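Local atomic coordinates of PLP-Dependent L-Arginine Hydroxylase MppP (PDB entry 5DJ3), a protein that uses pyridoxal 5'-phosphate to hydroxylate L-arginine and belongs to a family of aminotransferases. Residues V111-D116 / N159-R164; V184-T189 / R212-E217. All coordinates share one frame; numbering follows the deposited sequence.

How the contacts relate
Both contacts belong to the mixed sheet of an aminotransferase-type (fold type I) domain, and both reach the same arginine–pyridoxal phosphate aldimine. Contact 1 lies at the C-terminal ends of the neighbouring strands 107-112 and 152-156, joining the turns that follow them; contact 2 pairs strands 184-188 and 212-218, next in the sheet beyond 152-156, along their length and reaches the ligand at its C-terminal end. Their centres are 15 Å apart and their nearest atoms about 6 Å; they do not touch. Contact 1 supplies Phe115 and Asn160 to the ring, its hydroxyl and the carboxylate of the arginine part; contact 2 supplies Asp188 to the pyridine nitrogen. The side chain of Asp188 lies about 11 Å from that of the magnesium-binding Asp116.

Contact 1: residues V111-D116 / N159-R164; sequences VHPTFD and NNPTGR. With 5DK ((E)-N~2~-({3-hydroxy-2-methyl-5-[(phosphonooxy)methyl]pyridin-4-yl}methylidene)-D-arginine), chain E.
Asn159 and Asn160 lead the Asn-Asn-Pro-Thr-Gly loop familiar from class I aminotransferases, packed against the turn that leaves strand 107-112; Pro113 and Pro161 both follow cis peptide bonds. The tight part is polar and buried. With CG anti to the backbone N (chi1 -160°), the amide of Asn159 spans the gap: ND2 donates an almost straight bond to Pro113 O (2.8 Å, 171° at the hydrogen), which lies in the amide plane, while Thr114 OG1 donates to OD1 at 2.9 Å in the carbonyl plane. Outside these segments Glu134 also bonds to ND2, and Thr156 to the Thr114 hydroxyl, so each end of the amide is fixed and its flip state defined. Beside it, the CA of Thr114 makes a CA-H...O contact of 3.3 Å with Asn160 O. The looser side is apolar: Pro113 CG only brushes Thr162 CG2 at 4.1 Å and Pro161 CD at 4.3 Å. At the ligand end packing tightens again. Asn160 OD1 is held by Arg352, and Asn160 ND2 enters the fork between phenolic oxygen and carboxylate, bonding to 5DK O3 at 2.6 Å and, less straight, to the carboxylate atom 5DK O at 3.0 Å. The ring of Phe115 turns one face to the ligand, with 5DK C4A 3.2 Å above its plane and offset toward the rim.

Contact 2: residues V184-T189 / R212-E217; sequences VLALDT and RWVVIE. With 5DK ((E)-N~2~-({3-hydroxy-2-methyl-5-[(phosphonooxy)methyl]pyridin-4-yl}methylidene)-D-arginine), chain E.
Thr189 holds OG1 between its backbone N and carbonyl carbon (chi1 58°), and Glu217 bends at chi2 (-85°), which turns the face of its carboxylate to that hydroxyl and closes the C-terminal end of a parallel strand pair. These strands belong to the beta-alpha-beta unit 184-188, 202-209, 212-218 of the large domain, and run 13° apart. Thr189 OG1 donates to Glu217 OE1 at 2.8 Å, from almost straight above the carboxylate plane, while OE2 is held by Tyr203 and by a salt bridge to Arg192; together these probably favour the charged carboxylate. Along the strands the backbone pairs in the usual staggered parallel pattern, Leu187 bonding through N to Val214 O and through O to Ile216 N, each at 2.8 Å. On the face with Ala186 and Val214, CB of the former meets CG1 of the latter at 3.6 Å, and helix 90-101 packs on Val214 and Ile216. The face with Leu185, Trp213 and Val215 lies against helix 202-209. At the N-terminal end Val184 CG2 sits over the centre of the Arg212 guanidinium, 3.2 Å from CZ, a close apolar cover for a group that bonds through NH1 to Gly182 and through NE to Ile239. Asp188 reaches the cofactor; the amide of Ser190 holds OD1, and a water bonded to Ile216 O adds a weak bond to that oxygen. As in other fold type I enzymes, the carboxylate thus steadied meets the pyridine nitrogen, with Asp188 OD2 2.6 Å from N1 of the aldimine.

Contact 1: residues V111-D116 / N159-R164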
loop_
_atom_site.group_PDB
_atom_site.type_symbol
_atom_site.label_atom_id
_atom_site.label_comp_id
_atom_site.label_asym_id
_atom_site.label_seq_id
_atom_site.Cartn_x
_atom_site.Cartn_y
_atom_site.Cartn_z
ATOM N N VAL A 111 -7.157 17.872 -13.846
ATOM C CA VAL A 111 -6.130 18.744 -14.406
ATOM C C VAL A 111 -5.223 17.953 -15.361
ATOM O O VAL A 111 -4.875 16.779 -15.133
ATOM C CB VAL A 111 -5.316 19.440 -13.298
ATOM C CG1 VAL A 111 -4.432 18.436 -12.496
ATOM C CG2 VAL A 111 -4.433 20.484 -13.916
ATOM N N HIS A 112 -4.829 18.621 -16.430
ATOM C CA HIS A 112 -4.046 18.055 -17.503
ATOM C C HIS A 112 -2.984 19.098 -17.899
ATOM O O HIS A 112 -3.338 20.249 -18.167
ATOM C CB HIS A 112 -4.974 17.713 -18.688
ATOM C CG HIS A 112 -4.293 17.049 -19.842
ATOM N ND1 HIS A 112 -4.131 17.660 -21.064
ATOM C CD2 HIS A 112 -3.752 15.811 -19.966
ATOM C CE1 HIS A 112 -3.523 16.830 -21.894
ATOM N NE2 HIS A 112 -3.268 15.705 -21.248
ATOM N N PRO A 113 -1.692 18.722 -17.922
ATOM C CA PRO A 113 -1.139 17.408 -17.579
ATOM C C PRO A 113 -1.157 17.187 -16.076
ATOM O O PRO A 113 -1.427 18.137 -15.346
ATOM C CB PRO A 113 0.300 17.486 -18.102
ATOM C CG PRO A 113 0.695 18.866 -17.919
ATOM C CD PRO A 113 -0.605 19.693 -18.176
ATOM N N THR A 114 -0.906 15.962 -15.630
ATOM C CA THR A 114 -0.641 15.671 -14.220
ATOM C C THR A 114 0.045 14.309 -14.193
ATOM O O THR A 114 0.262 13.696 -15.238
ATOM C CB THR A 114 -1.937 15.744 -13.358
ATOM O OG1 THR A 114 -1.612 15.809 -11.971
ATOM C CG2 THR A 114 -2.857 14.576 -13.546
ATOM N N PHE A 115 0.440 13.871 -12.998
ATOM C CA PHE A 115 0.964 12.524 -12.797
ATOM C C PHE A 115 -0.043 11.483 -13.265
ATOM O O PHE A 115 -1.211 11.506 -12.870
ATOM C CB PHE A 115 1.305 12.302 -11.319
ATOM C CG PHE A 115 1.938 10.968 -11.033
ATOM C CD1 PHE A 115 3.023 10.524 -11.772
ATOM C CD2 PHE A 115 1.431 10.156 -10.031
ATOM C CE1 PHE A 115 3.609 9.294 -11.511
ATOM C CE2 PHE A 115 2.014 8.930 -9.744
ATOM C CZ PHE A 115 3.098 8.482 -10.492
ATOM N N ASP A 116 0.412 10.577 -14.138
ATOM C CA ASP A 116 -0.497 9.792 -14.966
ATOM C C ASP A 116 -1.176 8.669 -14.197
ATOM O O ASP A 116 -2.259 8.224 -14.615
ATOM C CB ASP A 116 0.248 9.230 -16.171
ATOM C CG ASP A 116 1.395 8.366 -15.777
ATOM O OD1 ASP A 116 2.057 8.687 -14.768
ATOM O OD2 ASP A 116 1.631 7.365 -16.475
ATOM N N ASN A 159 1.189 21.140 -8.973
ATOM C CA ASN A 159 1.075 20.100 -9.985
ATOM C C ASN A 159 2.446 19.504 -10.289
ATOM O O ASN A 159 3.488 20.159 -10.168
ATOM C CB ASN A 159 0.487 20.638 -11.284
ATOM C CG ASN A 159 -0.100 19.544 -12.178
ATOM O OD1 ASN A 159 -0.259 18.376 -11.765
ATOM N ND2 ASN A 159 -0.465 19.922 -13.400
ATOM N N ASN A 160 2.408 18.249 -10.681
ATOM C CA ASN A 160 3.525 17.497 -11.177
ATOM C C ASN A 160 3.119 17.165 -12.578
ATOM O O ASN A 160 2.159 16.439 -12.736
ATOM C CB ASN A 160 3.716 16.242 -10.351
ATOM C CG ASN A 160 4.644 15.255 -10.970
ATOM O OD1 ASN A 160 5.335 15.518 -11.961
ATOM N ND2 ASN A 160 4.726 14.104 -10.337
ATOM N N PRO A 161 3.890 17.591 -13.582
ATOM C CA PRO A 161 5.295 18.008 -13.538
ATOM C C PRO A 161 5.567 19.506 -13.604
ATOM O O PRO A 161 6.737 19.902 -13.645
ATOM C CB PRO A 161 5.864 17.344 -14.801
ATOM C CG PRO A 161 4.708 17.443 -15.789
ATOM C CD PRO A 161 3.431 17.354 -14.961
ATOM N N THR A 162 4.527 20.329 -13.616
ATOM C CA THR A 162 4.683 21.745 -13.942
ATOM C C THR A 162 5.098 22.592 -12.741
ATOM O O THR A 162 5.664 23.675 -12.931
ATOM C CB THR A 162 3.364 22.311 -14.507
ATOM O OG1 THR A 162 2.376 22.309 -13.464
ATOM C CG2 THR A 162 2.881 21.490 -15.712
ATOM N N GLY A 163 4.817 22.133 -11.525
ATOM C CA GLY A 163 5.026 22.902 -10.313
ATOM C C GLY A 163 3.940 23.910 -10.006
ATOM O O GLY A 163 4.016 24.598 -8.969
ATOM N N ARG A 164 2.956 24.028 -10.884
ATOM C CA ARG A 164 1.944 25.076 -10.803
ATOM C C ARG A 164 1.080 24.929 -9.539
ATOM O O ARG A 164 0.502 23.865 -9.287
ATOM C CB ARG A 164 1.074 25.002 -12.061
ATOM C CG ARG A 164 0.088 26.141 -12.241
ATOM C CD ARG A 164 0.595 27.165 -13.262
ATOM N NE ARG A 164 -0.398 28.210 -13.533
ATOM C CZ ARG A 164 -1.033 28.389 -14.691
ATOM N NH1 ARG A 164 -0.796 27.600 -15.737
ATOM N NH2 ARG A 164 -1.903 29.391 -14.804
HETATM C C2 5DK E . 1.394 12.777 -7.100
HETATM C C3 5DK E . 2.585 12.220 -7.544
HETATM C C4 5DK E . 2.889 10.890 -7.261
HETATM C C5 5DK E . 1.930 10.184 -6.533
HETATM C C6 5DK E . 0.761 10.805 -6.115
HETATM C CB 5DK E . 6.701 9.199 -7.927
HETATM O O3 5DK E . 3.437 13.040 -8.281
HETATM O O1P 5DK E . 4.383 7.482 -3.212
HETATM O O2P 5DK E . 2.394 6.421 -4.284
HETATM O O3P 5DK E . 4.478 6.599 -5.539
HETATM O O4P 5DK E . 3.148 8.753 -5.154
HETATM N N 5DK E . 5.037 10.924 -8.257
HETATM P P 5DK E . 3.622 7.318 -4.524
HETATM C C2A 5DK E . 1.120 14.240 -7.477
HETATM C C4A 5DK E . 4.195 10.164 -7.707
HETATM C C5A 5DK E . 2.191 8.718 -6.171
HETATM N N1 5DK E . 0.518 12.065 -6.399
HETATM C CA 5DK E . 6.020 10.102 -8.962
HETATM C C 5DK E . 7.080 10.968 -9.652
HETATM O O 5DK E . 6.933 12.187 -9.833
HETATM C CG 5DK E . 6.959 7.767 -8.460
HETATM C CD 5DK E . 6.930 6.753 -7.292
HETATM N NE 5DK E . 8.273 6.649 -6.703
HETATM C CZ 5DK E . 8.620 5.511 -5.839
HETATM N NH1 5DK E . 7.574 4.735 -5.156
HETATM N NH2 5DK E . 9.830 5.217 -5.670
HETATM O OXT 5DK E . 8.159 10.499 -10.094
#

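Contact 2: residues V184-T189 / R212-E217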
loop_
_atom_site.group_PDB
_atom_site.type_symbol
_atom_site.label_atom_id
_atom_site.label_comp_id
_atom_site.label_asym_id
_atom_site.label_seq_id
_atom_site.Cartn_x
_atom_site.Cartn_y
_atom_site.Cartn_z
ATOM N N VAL A 184 -17.975 17.040 -5.839
ATOM C CA VAL A 184 -16.835 16.770 -4.965
ATOM C C VAL A 184 -15.609 17.514 -5.488
ATOM O O VAL A 184 -15.223 17.360 -6.649
ATOM C CB VAL A 184 -16.558 15.255 -4.885
ATOM C CG1 VAL A 184 -15.294 15.002 -4.066
ATOM C CG2 VAL A 184 -17.806 14.464 -4.310
ATOM N N LEU A 185 -14.955 18.282 -4.623
ATOM C CA LEU A 185 -13.661 18.869 -4.941
ATOM C C LEU A 185 -12.544 18.019 -4.333
ATOM O O LEU A 185 -12.473 17.859 -3.113
ATOM C CB LEU A 185 -13.577 20.320 -4.466
ATOM C CG LEU A 185 -12.228 20.996 -4.742
ATOM C CD1 LEU A 185 -11.792 20.938 -6.213
ATOM C CD2 LEU A 185 -12.243 22.416 -4.258
ATOM N N ALA A 186 -11.660 17.500 -5.186
ATOM C CA ALA A 186 -10.587 16.607 -4.779
ATOM C C ALA A 186 -9.229 17.229 -5.096
ATOM O O ALA A 186 -8.998 17.675 -6.228
ATOM C CB ALA A 186 -10.704 15.242 -5.486
ATOM N N LEU A 187 -8.328 17.244 -4.114
ATOM C CA LEU A 187 -6.989 17.790 -4.309
ATOM C C LEU A 187 -5.916 16.747 -4.010
ATOM O O LEU A 187 -6.031 15.970 -3.057
ATOM C CB LEU A 187 -6.739 19.004 -3.424
ATOM C CG LEU A 187 -7.756 20.129 -3.315
ATOM C CD1 LEU A 187 -7.268 21.198 -2.348
ATOM C CD2 LEU A 187 -8.020 20.755 -4.677
ATOM N N ASP A 188 -4.863 16.727 -4.825
ATOM C CA ASP A 188 -3.666 15.950 -4.527
ATOM C C ASP A 188 -2.533 16.932 -4.241
ATOM O O ASP A 188 -2.146 17.726 -5.107
ATOM C CB ASP A 188 -3.334 14.985 -5.677
ATOM C CG ASP A 188 -1.970 14.252 -5.482
ATOM O OD1 ASP A 188 -1.056 14.811 -4.840
ATOM O OD2 ASP A 188 -1.813 13.110 -5.977
ATOM N N THR A 189 -2.005 16.872 -3.031
ATOM C CA THR A 189 -1.087 17.891 -2.528
ATOM C C THR A 189 0.271 17.302 -2.146
ATOM O O THR A 189 0.970 17.829 -1.275
ATOM C CB THR A 189 -1.716 18.624 -1.345
ATOM O OG1 THR A 189 -2.058 17.686 -0.300
ATOM C CG2 THR A 189 -2.963 19.380 -1.800
ATOM N N ARG A 212 -18.458 19.436 -0.743
ATOM C CA ARG A 212 -17.898 18.127 -0.478
ATOM C C ARG A 212 -16.468 18.164 -0.986
ATOM O O ARG A 212 -16.224 18.703 -2.075
ATOM C CB ARG A 212 -18.709 17.035 -1.197
ATOM C CG ARG A 212 -20.227 17.036 -0.888
ATOM C CD ARG A 212 -21.006 16.331 -1.983
ATOM N NE ARG A 212 -20.760 14.887 -2.087
ATOM C CZ ARG A 212 -20.854 14.190 -3.223
ATOM N NH1 ARG A 212 -21.165 14.799 -4.373
ATOM N NH2 ARG A 212 -20.657 12.876 -3.217
ATOM N N TRP A 213 -15.510 17.699 -0.172
ATOM C CA TRP A 213 -14.104 17.765 -0.566
ATOM C C TRP A 213 -13.329 16.557 -0.055
ATOM O O TRP A 213 -13.701 15.901 0.919
ATOM C CB TRP A 213 -13.407 19.058 -0.087
ATOM C CG TRP A 213 -13.475 19.320 1.362
ATOM C CD1 TRP A 213 -14.361 20.118 1.990
ATOM C CD2 TRP A 213 -12.610 18.793 2.390
ATOM N NE1 TRP A 213 -14.138 20.120 3.348
ATOM C CE2 TRP A 213 -13.069 19.320 3.628
ATOM C CE3 TRP A 213 -11.515 17.923 2.389
ATOM C CZ2 TRP A 213 -12.473 19.011 4.854
ATOM C CZ3 TRP A 213 -10.904 17.611 3.629
ATOM C CH2 TRP A 213 -11.387 18.162 4.836
ATOM N N VAL A 214 -12.233 16.288 -0.740
ATOM C CA VAL A 214 -11.243 15.300 -0.317
ATOM C C VAL A 214 -9.845 15.810 -0.700
ATOM O O VAL A 214 -9.639 16.415 -1.760
ATOM C CB VAL A 214 -11.530 13.891 -0.912
ATOM C CG1 VAL A 214 -11.888 13.988 -2.347
ATOM C CG2 VAL A 214 -10.316 12.972 -0.758
ATOM N N VAL A 215 -8.889 15.592 0.189
ATOM C CA VAL A 215 -7.502 15.960 -0.046
ATOM C C VAL A 215 -6.651 14.735 0.220
ATOM O O VAL A 215 -6.845 14.056 1.240
ATOM C CB VAL A 215 -7.054 17.118 0.866
ATOM C CG1 VAL A 215 -5.635 17.523 0.512
ATOM C CG2 VAL A 215 -8.004 18.297 0.768
ATOM N N ILE A 216 -5.693 14.473 -0.669
ATOM C CA ILE A 216 -4.667 13.468 -0.449
ATOM C C ILE A 216 -3.343 14.199 -0.243
ATOM O O ILE A 216 -2.698 14.658 -1.200
ATOM C CB ILE A 216 -4.572 12.464 -1.603
ATOM C CG1 ILE A 216 -5.889 11.723 -1.791
ATOM C CG2 ILE A 216 -3.426 11.504 -1.347
ATOM C CD1 ILE A 216 -5.892 10.859 -3.054
ATOM N N GLU A 217 -2.906 14.260 1.009
ATOM C CA GLU A 217 -1.560 14.712 1.326
ATOM C C GLU A 217 -0.597 13.538 1.200
ATOM O O GLU A 217 -0.996 12.376 1.241
ATOM C CB GLU A 217 -1.475 15.280 2.756
ATOM C CG GLU A 217 -2.525 16.302 3.138
ATOM C CD GLU A 217 -2.190 17.745 2.744
ATOM O OE1 GLU A 217 -1.055 18.052 2.244
ATOM O OE2 GLU A 217 -3.110 18.577 2.888
HETATM C C2 5DK E . 1.394 12.777 -7.100
HETATM C C3 5DK E . 2.585 12.220 -7.544
HETATM C C4 5DK E . 2.889 10.890 -7.261
HETATM C C5 5DK E . 1.930 10.184 -6.533
HETATM C C6 5DK E . 0.761 10.805 -6.115
HETATM C CB 5DK E . 6.701 9.199 -7.927
HETATM O O3 5DK E . 3.437 13.040 -8.281
HETATM O O1P 5DK E . 4.383 7.482 -3.212
HETATM O O2P 5DK E . 2.394 6.421 -4.284
HETATM O O3P 5DK E . 4.478 6.599 -5.539
HETATM O O4P 5DK E . 3.148 8.753 -5.154
HETATM N N 5DK E . 5.037 10.924 -8.257
HETATM P P 5DK E . 3.622 7.318 -4.524
HETATM C C2A 5DK E . 1.120 14.240 -7.477
HETATM C C4A 5DK E . 4.195 10.164 -7.707
HETATM C C5A 5DK E . 2.191 8.718 -6.171
HETATM N N1 5DK E . 0.518 12.065 -6.399
HETATM C CA 5DK E . 6.020 10.102 -8.962
HETATM C C 5DK E . 7.080 10.968 -9.652
HETATM O O 5DK E . 6.933 12.187 -9.833
HETATM C CG 5DK E . 6.959 7.767 -8.460
HETATM C CD 5DK E . 6.930 6.753 -7.292
HETATM N NE 5DK E . 8.273 6.649 -6.703
HETATM C CZ 5DK E . 8.620 5.511 -5.839
HETATM N NH1 5DK E . 7.574 4.735 -5.156
HETATM N NH2 5DK E . 9.830 5.217 -5.670
HETATM O OXT 5DK E . 8.159 10.499 -10.094
HETATM O O HOH W 1 -0.638 13.061 -2.459
HETATM O O HOH W 2 1.117 16.625 1.148
#